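Local structure of MGS-M5 (Unidentified, 4Q3N) at residues I90-L93 with K94-A97; K105-S109 with S110-G114; R240-A243 with A244-N248; N303-R306 with K307-D310. The protein probably catalyses the NAD-dependent interconversion of L-lactate and pyruvate, as a tetrameric lactate dehydrogenase from a deep-sea brine community. All blocks are in the same frame, centred on the assembly; numbering follows the deposited sequence.

Contact 1. Residues I90-L93 with K94-A97; sequences IHLL and KRNA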
loop_
_atom_site.group_PDB
_atom_site.type_symbol
_atom_site.label_atom_id
_atom_site.label_comp_id
_atom_site.label_asym_id
_atom_site.label_seq_id
_atom_site.Cartn_x
_atom_site.Cartn_y
_atom_site.Cartn_z
ATOM N N ILE A 90 9.288 -12.522 41.913
ATOM C CA ILE A 90 7.896 -12.380 42.350
ATOM C C ILE A 90 7.604 -10.935 42.775
ATOM O O ILE A 90 6.540 -10.387 42.469
ATOM C CB ILE A 90 7.525 -13.351 43.467
ATOM C CG1 ILE A 90 6.081 -13.110 43.915
ATOM C CG2 ILE A 90 8.512 -13.263 44.650
ATOM C CD1 ILE A 90 5.049 -13.347 42.814
ATOM N N HIS A 91 8.569 -10.295 43.417
ATOM C CA HIS A 91 8.408 -8.894 43.766
ATOM C C HIS A 91 8.157 -8.049 42.527
ATOM O O HIS A 91 7.203 -7.274 42.469
ATOM C CB HIS A 91 9.637 -8.371 44.523
ATOM C CG HIS A 91 9.426 -7.019 45.117
ATOM N ND1 HIS A 91 9.532 -5.859 44.380
ATOM C CD2 HIS A 91 9.057 -6.643 46.365
ATOM C CE1 HIS A 91 9.261 -4.825 45.152
ATOM N NE2 HIS A 91 8.977 -5.271 46.362
ATOM N N LEU A 92 9.004 -8.214 41.518
ATOM C CA LEU A 92 8.899 -7.438 40.303
ATOM C C LEU A 92 7.616 -7.729 39.540
ATOM O O LEU A 92 6.994 -6.827 38.961
ATOM C CB LEU A 92 10.087 -7.711 39.389
ATOM C CG LEU A 92 9.891 -7.199 37.970
ATOM C CD1 LEU A 92 9.929 -5.663 37.895
ATOM C CD2 LEU A 92 10.891 -7.826 37.037
ATOM N N LEU A 93 7.262 -9.001 39.513
ATOM C CA LEU A 93 6.016 -9.459 38.918
ATOM C C LEU A 93 4.867 -8.698 39.533
ATOM O O LEU A 93 4.004 -8.189 38.837
ATOM C CB LEU A 93 5.828 -10.941 39.164
ATOM C CG LEU A 93 5.039 -11.780 38.190
ATOM C CD1 LEU A 93 5.621 -11.586 36.839
ATOM C CD2 LEU A 93 5.172 -13.242 38.630
ATOM N N LYS A 94 4.870 -8.628 40.860
ATOM C CA LYS A 94 3.859 -7.856 41.571
ATOM C C LYS A 94 3.913 -6.350 41.307
ATOM O O LYS A 94 2.867 -5.723 41.232
ATOM C CB LYS A 94 3.960 -8.112 43.076
ATOM C CG LYS A 94 3.320 -9.410 43.513
ATOM C CD LYS A 94 3.826 -9.782 44.922
ATOM C CE LYS A 94 2.965 -10.832 45.606
ATOM N NZ LYS A 94 1.731 -10.249 46.211
ATOM N N ARG A 95 5.105 -5.762 41.196
ATOM C CA ARG A 95 5.192 -4.346 40.844
ATOM C C ARG A 95 4.591 -4.112 39.443
ATOM O O ARG A 95 3.867 -3.143 39.251
ATOM C CB ARG A 95 6.623 -3.831 40.870
ATOM C CG ARG A 95 7.110 -3.351 42.180
ATOM C CD ARG A 95 8.616 -3.184 42.113
ATOM N NE ARG A 95 9.001 -2.043 41.297
ATOM C CZ ARG A 95 9.989 -2.035 40.415
ATOM N NH1 ARG A 95 10.709 -3.121 40.196
ATOM N NH2 ARG A 95 10.260 -0.921 39.757
ATOM N N ASN A 96 4.890 -4.976 38.475
ATOM C CA ASN A 96 4.261 -4.832 37.147
ATOM C C ASN A 96 2.739 -5.049 37.158
ATOM O O ASN A 96 1.991 -4.334 36.491
ATOM C CB ASN A 96 4.917 -5.773 36.122
ATOM C CG ASN A 96 6.256 -5.237 35.625
ATOM O OD1 ASN A 96 6.317 -4.196 34.964
ATOM N ND2 ASN A 96 7.334 -5.933 35.957
ATOM N N ALA A 97 2.263 -6.025 37.916
ATOM C CA ALA A 97 0.820 -6.173 38.051
ATOM C C ALA A 97 0.145 -4.902 38.603
ATOM O O ALA A 97 -0.947 -4.546 38.173
ATOM C CB ALA A 97 0.516 -7.337 38.930
#

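Contact 2. Residues K105-S109 with S110-G114; sequences KNIMS and SGFNG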
loop_
_atom_site.group_PDB
_atom_site.type_symbol
_atom_site.label_atom_id
_atom_site.label_comp_id
_atom_site.label_asym_id
_atom_site.label_seq_id
_atom_site.Cartn_x
_atom_site.Cartn_y
_atom_site.Cartn_z
ATOM N N LYS A 105 -7.376 0.812 35.443
ATOM C CA LYS A 105 -8.383 1.599 36.164
ATOM C C LYS A 105 -8.518 2.997 35.570
ATOM O O LYS A 105 -9.617 3.511 35.419
ATOM C CB LYS A 105 -8.031 1.731 37.658
ATOM C CG LYS A 105 -8.052 0.402 38.432
ATOM C CD LYS A 105 -9.204 -0.553 38.056
ATOM C CE LYS A 105 -9.517 -1.507 39.210
ATOM N NZ LYS A 105 -10.399 -2.646 38.851
ATOM N N ASN A 106 -7.387 3.632 35.275
ATOM C CA ASN A 106 -7.404 4.957 34.654
ATOM C C ASN A 106 -8.063 4.912 33.261
ATOM O O ASN A 106 -8.823 5.839 32.884
ATOM C CB ASN A 106 -5.973 5.510 34.556
ATOM C CG ASN A 106 -5.463 6.001 35.932
ATOM O OD1 ASN A 106 -6.250 6.483 36.700
ATOM N ND2 ASN A 106 -4.190 5.844 36.230
ATOM N N ILE A 107 -7.776 3.862 32.490
ATOM C CA ILE A 107 -8.426 3.723 31.170
ATOM C C ILE A 107 -9.938 3.590 31.344
ATOM O O ILE A 107 -10.719 4.275 30.665
ATOM C CB ILE A 107 -7.910 2.499 30.390
ATOM C CG1 ILE A 107 -6.430 2.658 29.995
ATOM C CG2 ILE A 107 -8.778 2.261 29.086
ATOM C CD1 ILE A 107 -5.832 1.345 29.544
ATOM N N MET A 108 -10.362 2.724 32.280
ATOM C CA MET A 108 -11.797 2.475 32.426
ATOM C C MET A 108 -12.530 3.697 32.950
ATOM O O MET A 108 -13.690 3.891 32.590
ATOM C CB MET A 108 -12.075 1.262 33.327
ATOM C CG MET A 108 -11.405 -0.031 32.816
ATOM S SD MET A 108 -11.747 -0.410 31.055
ATOM C CE MET A 108 -13.516 -0.664 31.183
ATOM N N SER A 109 -11.871 4.525 33.771
ATOM C CA SER A 109 -12.454 5.764 34.307
ATOM C C SER A 109 -12.892 6.709 33.192
ATOM O O SER A 109 -13.766 7.549 33.384
ATOM C CB SER A 109 -11.451 6.502 35.228
ATOM O OG SER A 109 -10.386 7.110 34.490
ATOM N N SER A 110 -12.249 6.598 32.024
ATOM C CA SER A 110 -12.548 7.535 30.959
ATOM C C SER A 110 -13.919 7.273 30.314
ATOM O O SER A 110 -14.422 8.115 29.584
ATOM C CB SER A 110 -11.472 7.466 29.868
ATOM O OG SER A 110 -11.595 6.267 29.136
ATOM N N GLY A 111 -14.478 6.080 30.530
ATOM C CA GLY A 111 -15.670 5.665 29.801
ATOM C C GLY A 111 -15.352 4.745 28.630
ATOM O O GLY A 111 -16.252 4.312 27.910
ATOM N N PHE A 112 -14.063 4.470 28.430
ATOM C CA PHE A 112 -13.582 3.575 27.383
ATOM C C PHE A 112 -14.389 2.286 27.324
ATOM O O PHE A 112 -14.703 1.707 28.360
ATOM C CB PHE A 112 -12.119 3.223 27.666
ATOM C CG PHE A 112 -11.570 2.113 26.811
ATOM C CD1 PHE A 112 -11.170 2.351 25.523
ATOM C CD2 PHE A 112 -11.412 0.837 27.328
ATOM C CE1 PHE A 112 -10.608 1.333 24.743
ATOM C CE2 PHE A 112 -10.866 -0.185 26.553
ATOM C CZ PHE A 112 -10.455 0.069 25.271
ATOM N N ASN A 113 -14.668 1.798 26.131
ATOM C CA ASN A 113 -15.356 0.530 26.027
ATOM C C ASN A 113 -14.899 -0.177 24.785
ATOM O O ASN A 113 -15.711 -0.781 24.091
ATOM C CB ASN A 113 -16.899 0.711 26.008
ATOM C CG ASN A 113 -17.647 -0.612 26.262
ATOM O OD1 ASN A 113 -17.060 -1.588 26.743
ATOM N ND2 ASN A 113 -18.939 -0.646 25.941
ATOM N N GLY A 114 -13.593 -0.098 24.502
ATOM C CA GLY A 114 -13.055 -0.725 23.311
ATOM C C GLY A 114 -12.312 -1.990 23.712
ATOM O O GLY A 114 -12.647 -2.659 24.695
HETATM O O HOH W 1 -15.376 2.632 30.910
#

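Contact 3. Residues R240-A243 with A244-N248; sequences RITA and AIFNN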
loop_
_atom_site.group_PDB
_atom_site.type_symbol
_atom_site.label_atom_id
_atom_site.label_comp_id
_atom_site.label_asym_id
_atom_site.label_seq_id
_atom_site.Cartn_x
_atom_site.Cartn_y
_atom_site.Cartn_z
ATOM N N ARG A 240 0.071 -5.864 13.188
ATOM C CA ARG A 240 -0.717 -6.889 12.504
ATOM C C ARG A 240 -1.952 -7.234 13.282
ATOM O O ARG A 240 -3.029 -7.456 12.696
ATOM C CB ARG A 240 0.103 -8.157 12.285
ATOM C CG ARG A 240 -0.573 -9.152 11.309
ATOM C CD ARG A 240 -0.687 -8.489 9.856
ATOM N NE ARG A 240 -1.573 -9.226 8.955
ATOM C CZ ARG A 240 -2.906 -9.196 8.973
ATOM N NH1 ARG A 240 -3.567 -8.522 9.913
ATOM N NH2 ARG A 240 -3.588 -9.889 8.062
ATOM N N ILE A 241 -1.815 -7.303 14.608
ATOM C CA ILE A 241 -2.982 -7.564 15.470
ATOM C C ILE A 241 -3.984 -6.424 15.321
ATOM O O ILE A 241 -5.180 -6.640 15.140
ATOM C CB ILE A 241 -2.572 -7.731 16.946
ATOM C CG1 ILE A 241 -1.739 -9.034 17.104
ATOM C CG2 ILE A 241 -3.803 -7.752 17.844
ATOM C CD1 ILE A 241 -0.842 -9.079 18.421
ATOM N N THR A 242 -3.473 -5.201 15.343
ATOM C CA THR A 242 -4.318 -4.012 15.195
ATOM C C THR A 242 -5.084 -4.035 13.855
ATOM O O THR A 242 -6.274 -3.687 13.774
ATOM C CB THR A 242 -3.449 -2.740 15.298
ATOM O OG1 THR A 242 -2.772 -2.760 16.587
ATOM C CG2 THR A 242 -4.322 -1.480 15.188
ATOM N N ALA A 243 -4.382 -4.400 12.799
ATOM C CA ALA A 243 -4.987 -4.383 11.444
ATOM C C ALA A 243 -6.070 -5.432 11.333
ATOM O O ALA A 243 -7.122 -5.195 10.739
ATOM C CB ALA A 243 -3.895 -4.617 10.373
ATOM N N ALA A 244 -5.849 -6.586 11.979
ATOM C CA ALA A 244 -6.894 -7.637 11.954
ATOM C C ALA A 244 -8.178 -7.133 12.583
ATOM O O ALA A 244 -9.299 -7.449 12.126
ATOM C CB ALA A 244 -6.417 -8.886 12.682
ATOM N N ILE A 245 -8.035 -6.357 13.662
ATOM C CA ILE A 245 -9.215 -5.788 14.339
ATOM C C ILE A 245 -9.843 -4.619 13.547
ATOM O O ILE A 245 -11.028 -4.633 13.232
ATOM C CB ILE A 245 -8.847 -5.292 15.772
ATOM C CG1 ILE A 245 -8.403 -6.489 16.617
ATOM C CG2 ILE A 245 -10.072 -4.484 16.369
ATOM C CD1 ILE A 245 -7.650 -6.065 17.946
ATOM N N PHE A 246 -9.062 -3.606 13.183
ATOM C CA PHE A 246 -9.687 -2.456 12.516
ATOM C C PHE A 246 -10.169 -2.786 11.083
ATOM O O PHE A 246 -11.094 -2.172 10.578
ATOM C CB PHE A 246 -8.734 -1.257 12.489
ATOM C CG PHE A 246 -8.684 -0.560 13.830
ATOM C CD1 PHE A 246 -7.847 -1.026 14.828
ATOM C CD2 PHE A 246 -9.565 0.462 14.116
ATOM C CE1 PHE A 246 -7.842 -0.399 16.135
ATOM C CE2 PHE A 246 -9.574 1.101 15.395
ATOM C CZ PHE A 246 -8.725 0.657 16.397
ATOM N N ASN A 247 -9.529 -3.742 10.435
ATOM C CA ASN A 247 -10.003 -4.161 9.082
ATOM C C ASN A 247 -11.017 -5.301 9.165
ATOM O O ASN A 247 -11.458 -5.836 8.132
ATOM C CB ASN A 247 -8.816 -4.568 8.202
ATOM C CG ASN A 247 -7.932 -3.377 7.871
ATOM O OD1 ASN A 247 -8.422 -2.329 7.484
ATOM N ND2 ASN A 247 -6.674 -3.526 8.049
ATOM N N ASN A 248 -11.382 -5.649 10.407
ATOM C CA ASN A 248 -12.453 -6.623 10.640
ATOM C C ASN A 248 -12.211 -7.947 9.871
ATOM O O ASN A 248 -13.104 -8.445 9.135
ATOM C CB ASN A 248 -13.813 -6.018 10.204
ATOM C CG ASN A 248 -14.983 -6.848 10.664
ATOM O OD1 ASN A 248 -14.872 -7.523 11.693
ATOM N ND2 ASN A 248 -16.151 -6.776 9.930
#

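Contact 4. Residues N303-R306 with K307-D310; sequences NILR and KNLD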
loop_
_atom_site.group_PDB
_atom_site.type_symbol
_atom_site.label_atom_id
_atom_site.label_comp_id
_atom_site.label_asym_id
_atom_site.label_seq_id
_atom_site.Cartn_x
_atom_site.Cartn_y
_atom_site.Cartn_z
ATOM N N ASN A 303 0.380 -24.450 33.542
ATOM C CA ASN A 303 0.585 -24.643 34.986
ATOM C C ASN A 303 1.528 -23.592 35.554
ATOM O O ASN A 303 1.334 -23.079 36.654
ATOM C CB ASN A 303 1.095 -26.044 35.254
ATOM C CG ASN A 303 -0.006 -27.083 35.079
ATOM O OD1 ASN A 303 -1.194 -26.742 35.119
ATOM N ND2 ASN A 303 0.370 -28.335 34.871
ATOM N N ILE A 304 2.517 -23.238 34.752
ATOM C CA ILE A 304 3.529 -22.256 35.126
ATOM C C ILE A 304 2.886 -20.878 35.302
ATOM O O ILE A 304 3.127 -20.190 36.282
ATOM C CB ILE A 304 4.659 -22.212 34.044
ATOM C CG1 ILE A 304 5.548 -23.461 34.202
ATOM C CG2 ILE A 304 5.517 -20.935 34.184
ATOM C CD1 ILE A 304 6.578 -23.649 33.071
ATOM N N LEU A 305 2.030 -20.497 34.358
ATOM C CA LEU A 305 1.331 -19.223 34.423
ATOM C C LEU A 305 0.315 -19.204 35.538
ATOM O O LEU A 305 0.173 -18.201 36.277
ATOM C CB LEU A 305 0.651 -18.921 33.075
ATOM C CG LEU A 305 1.592 -18.759 31.875
ATOM C CD1 LEU A 305 0.818 -18.823 30.520
ATOM C CD2 LEU A 305 2.361 -17.427 31.991
ATOM N N ARG A 306 -0.373 -20.319 35.727
ATOM C CA ARG A 306 -1.336 -20.364 36.817
ATOM C C ARG A 306 -0.603 -20.219 38.176
ATOM O O ARG A 306 -1.106 -19.573 39.114
ATOM C CB ARG A 306 -2.163 -21.658 36.769
ATOM C CG ARG A 306 -3.387 -21.625 37.677
ATOM C CD ARG A 306 -4.256 -20.401 37.332
ATOM N NE ARG A 306 -4.230 -19.450 38.429
ATOM C CZ ARG A 306 -5.087 -18.448 38.606
ATOM N NH1 ARG A 306 -6.066 -18.223 37.723
ATOM N NH2 ARG A 306 -4.976 -17.683 39.694
ATOM N N LYS A 307 0.587 -20.796 38.288
ATOM C CA LYS A 307 1.326 -20.684 39.568
ATOM C C LYS A 307 1.770 -19.225 39.799
ATOM O O LYS A 307 1.703 -18.706 40.931
ATOM C CB LYS A 307 2.541 -21.622 39.566
ATOM C CG LYS A 307 3.438 -21.544 40.832
ATOM C CD LYS A 307 2.650 -21.919 42.081
ATOM C CE LYS A 307 3.585 -22.221 43.247
ATOM N NZ LYS A 307 4.589 -21.123 43.432
ATOM N N ASN A 308 2.256 -18.592 38.725
ATOM C CA ASN A 308 2.575 -17.169 38.744
ATOM C C ASN A 308 1.373 -16.360 39.243
ATOM O O ASN A 308 1.491 -15.592 40.175
ATOM C CB ASN A 308 2.981 -16.669 37.350
ATOM C CG ASN A 308 4.374 -17.129 36.919
ATOM O OD1 ASN A 308 5.206 -17.530 37.730
ATOM N ND2 ASN A 308 4.618 -17.083 35.623
ATOM N N LEU A 309 0.203 -16.562 38.637
ATOM C CA LEU A 309 -1.013 -15.838 39.026
ATOM C C LEU A 309 -1.413 -16.118 40.470
ATOM O O LEU A 309 -1.785 -15.195 41.182
ATOM C CB LEU A 309 -2.195 -16.165 38.066
ATOM C CG LEU A 309 -2.100 -15.612 36.641
ATOM C CD1 LEU A 309 -3.180 -16.202 35.673
ATOM C CD2 LEU A 309 -2.122 -14.070 36.586
ATOM N N ASP A 310 -1.355 -17.374 40.903
ATOM C CA ASP A 310 -1.624 -17.703 42.294
ATOM C C ASP A 310 -0.710 -16.912 43.245
ATOM O O ASP A 310 -1.140 -16.366 44.269
ATOM C CB ASP A 310 -1.428 -19.217 42.546
ATOM C CG ASP A 310 -2.517 -20.087 41.917
ATOM O OD1 ASP A 310 -3.562 -19.544 41.487
ATOM O OD2 ASP A 310 -2.333 -21.325 41.875
#

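Contact 1. Residues I90-L93 with K94-A97
H91 and R95, one helical turn apart, meet with the imidazole edge against the arginine's aliphatic part: R95 CD lies near the plane of the H91 ring, 3.5 Å from H91 CE1. The guanidinium beyond is turned 35° from the imidazole. Beyond CD the chain bends at chi3 (72°), which brings R95 NH1 within 3.5 Å of L92 CD1, an oblique approach to the guanidinium. The polar ends of both residues are held by E87, which hydrogen-bonds H91 ND1 through OE2 and forms a salt bridge with R95 NH1 through OE1. All of this lies on the first turns of helix 89-109, the crossover helix of a beta-alpha-beta unit between strands 74-77 and 115-118 of the Rossmann-type NAD-binding domain. L92 also crosses N96 at a slant, L92 CD1 3.3 Å from N96 ND2. The L92 carbonyl oxygen receives the N96 backbone N at 2.8 Å, N-H...O angle 168°, and a second, weak bond from N96 ND2 at 3.2 Å. The other end of that buried amide, N96 OD1, accepts from the backbone N of V81. I90 and K94 run alongside each other, I90 CG1 4.1 Å from K94 CD.

Contact 2. Residues K105-S109 with S110-G114
The carbonyl oxygen of I107 is gripped twice by S110, through the side-chain hydroxyl and through the backbone amide. S110 OG donates to I107 O at 2.7 Å and lies in the carbonyl plane, with a C=O...OG angle of 159°. S110 N reaches I107 O at 3.1 Å but comes from above that plane, 57° out of it, so the two donors use different parts of the oxygen. A chi1 of 72° sets the hydroxyl between the backbone N and the carbonyl carbon of S110, turned back toward the I107 carbonyl. The same OG accepts from F112 N at 3.1 Å, an ST turn, and thus ties the last helical turn to the chain leaving it.

One residue along, G111 N donates to M108 O at 3.1 Å, and G111 takes a positive phi as the backbone leaves the helix. A water bridges M108 O and F112 O, donating to both. F112 then swings back: its ring lies alongside I107, whose CG2 is 3.5 Å from F112 CD2 in an oblique approach. The M108 chain, bent at chi2 and chi3, brings its sulfur to the ring edge instead, 5.3 Å from the centroid and close to the ring plane, a Met-aromatic contact. Both I107 and F112 also pack on V75 of strand 74-77. This is the C-terminal end of a Rossmann crossover helix, turned by a serine and a glycine so that the chain can enter strand 115-118.

Contact 3. Residues R240-A243 with A244-N248
This local contact is the last two turns of helix 232-246 and its C-terminal end, within the lactate/malate dehydrogenase C-terminal region yet packed against strands 5-9 and 74-77 of the NAD-binding sheet. T242 and F246 carry that face. The two side chains run together off the helix, with T242 CG2 3.6 Å from F246 CD1. A chi1 of -58° turns the T242 methyl toward the ring and leaves OG1 beside the backbone N, where it bonds to L238 O and Y18 OH. The F246 ring presents its edge to the T242 carbonyl, CD1 coming 3.3 Å from T242 O. That oxygen also accepts F246 N at 2.9 Å in a nearly straight bond (177°). Both side chains touch V6 and L74. On another face, R240 curls up so that the edge of its guanidinium faces A244, NH1 lying 4.0 Å from A244 CB, while NH1 makes a salt bridge to E249. At the end, N247 N donates to A243 O at 2.8 Å and N248 N to I245 O at 3.0 Å. N248, held through ND2 by E29 of the second subunit, has a positive phi of 53°, and the helix closes in a Schellman motif.

Contact 4. Residues N303-R306 with K307-D310
An i to i+4 salt bridge on the long C-terminal helix, 292-311, is the centre of this contact: R306 reaches forward one turn to D310. R306 NH2 donates to D310 OD1 at 2.9 Å, nearly along the carboxylate's C-O axis but 24° out of the guanidinium plane, and NE adds a weak bond to D310 OD1 at 3.1 Å. Both donors therefore share one oxygen, and the two flat groups are turned 39° from each other. The arginine gets there by bending at chi2 (55°) and chi3, which also lays one guanidinium face over L309, whose CB sits 3.4 Å above that plane, offset toward the rim. Other partners fix the same group: NH1 bonds to Q268 O, and NH2 makes a salt bridge to the terminal carboxylate at Y314. This gathering of partners probably limits the rotation of the guanidinium. Beneath it the backbone is regular, D310 N donating to R306 O at 2.8 Å and L309 N to L305 O at 2.9 Å. L309 CG rests 3.5 Å from the same L305 O. The buried L305 and L309 face helix 123-134, with L305 against D124 and V125 and L309 against Y128, while I304 touches S179 in a loop.

From the N terminus, contact 1 comes first, near the start of helix 89-109, and contact 2 ends that helix and turns the chain toward strand 115-118. Contact 3 closes helix 232-246, and contact 4 lies on helix 292-311, close to the C terminus. Each is a stretch of adjacent residues, so none closes a long loop; the four follow in series and neither nest nor cross. Only contacts 1 and 4 touch, where L93 CD2 meets N308 CB at 4.3 Å, joining the NAD-binding domain to the C-terminal helix. Contact 3 sits across the chain's centre from both, its centre about 31 Å from that of contact 1.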